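Local coordinates for catechol 2,3-dioxygenase (Pseudomonas sp. KL28, PDB 3HPY), which probably cleaves catechol-type rings with molecular oxygen at an iron centre, giving a semialdehyde-type ring-opened product in the breakdown of aromatic hydrocarbons, at residues 145-150 / 219-224. Numbering follows the deposited sequence.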
loop_
_atom_site.group_PDB
_atom_site.type_symbol
_atom_site.label_atom_id
_atom_site.label_comp_id
_atom_site.label_asym_id
_atom_site.label_seq_id
_atom_site.Cartn_x
_atom_site.Cartn_y
_atom_site.Cartn_z
ATOM N N HIS C 145 15.600 1.780 -9.877
ATOM C CA HIS C 145 17.034 1.929 -9.676
ATOM C C HIS C 145 17.244 2.636 -8.351
ATOM O O HIS C 145 17.077 3.855 -8.249
ATOM C CB HIS C 145 17.645 2.747 -10.812
ATOM C CG HIS C 145 19.129 2.912 -10.706
ATOM N ND1 HIS C 145 20.009 1.870 -10.893
ATOM C CD2 HIS C 145 19.885 4.005 -10.459
ATOM C CE1 HIS C 145 21.247 2.314 -10.772
ATOM N NE2 HIS C 145 21.200 3.608 -10.508
ATOM N N GLY C 146 17.613 1.868 -7.332
ATOM C CA GLY C 146 17.797 2.456 -6.022
ATOM C C GLY C 146 16.449 2.962 -5.547
ATOM O O GLY C 146 15.415 2.549 -6.066
ATOM N N ILE C 147 16.451 3.853 -4.566
ATOM C CA ILE C 147 15.211 4.404 -4.027
ATOM C C ILE C 147 14.422 5.097 -5.143
ATOM O O ILE C 147 13.197 4.953 -5.242
ATOM C CB ILE C 147 15.534 5.392 -2.894
ATOM C CG1 ILE C 147 16.375 4.667 -1.839
ATOM C CG2 ILE C 147 14.251 5.935 -2.270
ATOM C CD1 ILE C 147 16.842 5.550 -0.692
ATOM N N ALA C 148 15.144 5.847 -5.968
ATOM C CA ALA C 148 14.600 6.558 -7.125
ATOM C C ALA C 148 13.408 7.474 -6.843
ATOM O O ALA C 148 12.299 7.213 -7.289
ATOM C CB ALA C 148 14.238 5.543 -8.216
ATOM N N PRO C 149 13.634 8.586 -6.135
ATOM C CA PRO C 149 12.522 9.495 -5.838
ATOM C C PRO C 149 11.972 10.175 -7.092
ATOM O O PRO C 149 12.603 10.133 -8.152
ATOM C CB PRO C 149 13.136 10.468 -4.842
ATOM C CG PRO C 149 14.563 10.559 -5.324
ATOM C CD PRO C 149 14.910 9.115 -5.611
ATOM N N ILE C 150 10.807 10.808 -6.949
ATOM C CA ILE C 150 10.107 11.473 -8.048
ATOM C C ILE C 150 10.410 12.958 -8.271
ATOM O O ILE C 150 10.314 13.441 -9.394
ATOM C CB ILE C 150 8.573 11.294 -7.885
ATOM C CG1 ILE C 150 8.177 9.857 -8.248
ATOM C CG2 ILE C 150 7.818 12.263 -8.783
ATOM C CD1 ILE C 150 8.729 8.802 -7.308
ATOM N N PHE C 219 13.080 14.445 -0.771
ATOM C CA PHE C 219 12.684 13.825 -2.027
ATOM C C PHE C 219 11.320 13.153 -1.907
ATOM O O PHE C 219 11.024 12.475 -0.915
ATOM C CB PHE C 219 13.754 12.815 -2.461
ATOM C CG PHE C 219 15.104 13.439 -2.707
ATOM C CD1 PHE C 219 15.961 13.724 -1.647
ATOM C CD2 PHE C 219 15.497 13.778 -3.998
ATOM C CE1 PHE C 219 17.186 14.339 -1.865
ATOM C CE2 PHE C 219 16.723 14.399 -4.238
ATOM C CZ PHE C 219 17.574 14.681 -3.167
ATOM N N LEU C 220 10.489 13.348 -2.925
ATOM C CA LEU C 220 9.145 12.790 -2.920
ATOM C C LEU C 220 9.096 11.335 -3.360
ATOM O O LEU C 220 9.790 10.943 -4.293
ATOM C CB LEU C 220 8.235 13.633 -3.824
ATOM C CG LEU C 220 6.740 13.280 -3.868
ATOM C CD1 LEU C 220 6.135 13.440 -2.486
ATOM C CD2 LEU C 220 6.024 14.186 -4.866
ATOM N N LEU C 221 8.281 10.542 -2.666
ATOM C CA LEU C 221 8.085 9.132 -2.993
ATOM C C LEU C 221 6.626 8.948 -3.416
ATOM O O LEU C 221 5.778 9.785 -3.113
ATOM C CB LEU C 221 8.395 8.237 -1.792
ATOM C CG LEU C 221 9.648 7.359 -1.914
ATOM C CD1 LEU C 221 10.827 8.211 -2.331
ATOM C CD2 LEU C 221 9.937 6.645 -0.587
ATOM N N GLU C 222 6.343 7.850 -4.109
ATOM C CA GLU C 222 4.999 7.567 -4.615
ATOM C C GLU C 222 3.986 7.040 -3.611
ATOM O O GLU C 222 2.823 7.425 -3.645
ATOM C CB GLU C 222 5.087 6.569 -5.777
ATOM C CG GLU C 222 5.581 7.161 -7.077
ATOM C CD GLU C 222 4.455 7.776 -7.888
ATOM O OE1 GLU C 222 3.898 7.073 -8.755
ATOM O OE2 GLU C 222 4.117 8.956 -7.648
ATOM N N SER C 223 4.413 6.149 -2.727
ATOM C CA SER C 223 3.476 5.568 -1.772
ATOM C C SER C 223 4.135 5.128 -0.477
ATOM O O SER C 223 5.356 5.116 -0.367
ATOM C CB SER C 223 2.815 4.348 -2.401
ATOM O OG SER C 223 3.762 3.294 -2.494
ATOM N N TRP C 224 3.307 4.748 0.495
ATOM C CA TRP C 224 3.786 4.273 1.787
ATOM C C TRP C 224 4.671 3.047 1.582
ATOM O O TRP C 224 5.683 2.898 2.247
ATOM C CB TRP C 224 2.597 3.913 2.672
ATOM C CG TRP C 224 2.927 3.405 4.060
ATOM C CD1 TRP C 224 2.355 2.335 4.684
ATOM C CD2 TRP C 224 3.812 4.001 5.026
ATOM N NE1 TRP C 224 2.819 2.228 5.973
ATOM C CE2 TRP C 224 3.712 3.236 6.212
ATOM C CE3 TRP C 224 4.678 5.107 5.006
ATOM C CZ2 TRP C 224 4.445 3.542 7.375
ATOM C CZ3 TRP C 224 5.410 5.412 6.159
ATOM C CH2 TRP C 224 5.285 4.631 7.328
#
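With CG1 set opposite its carbonyl carbon (chi1 -74°) and CD1 folded round at chi2, Ile150 lays its end methyl against Glu222, whose aliphatic part crosses it at about a right angle; Ile150 CD1 lies 3.6 Å from Glu222 CG. Phe219 runs alongside Pro149, both side chains pointing the same way. Pro149 CB sits 3.4 Å from Phe219 CB, and Pro149 CG approaches the ring obliquely, 3.6 Å from Phe219 CD2. Leu221 has chi1 at -111°, well off a staggered value, and the end of its side chain, which starts away from the loop, comes back toward it: Leu221 CD1 is 4.1 Å from Pro149 CB and equally 4.1 Å from Ile147 CG2. Between these apolar groups, Ile150 N donates to Leu220 O over 2.8 Å, nearly straight at 174°. Leu220 also shares a backbone hydrogen bond with Gln151, and Phe219 one with Glu267, in the sheet carrying the iron ligands His154, His216 and Glu267; the Phe219 side chain is about 9 Å from the bound iron. Ile147 and Leu221 also pack on helix 224-236, while His274 of a neighbouring subunit packs on Ile150 and Leu220. A single backbone hydrogen bond thus joins the two segments directly, and largely buried, mostly aliphatic packing seats the interdomain loop at the end of strand 213-220, beside the metal-bearing sheet but without itself touching the iron.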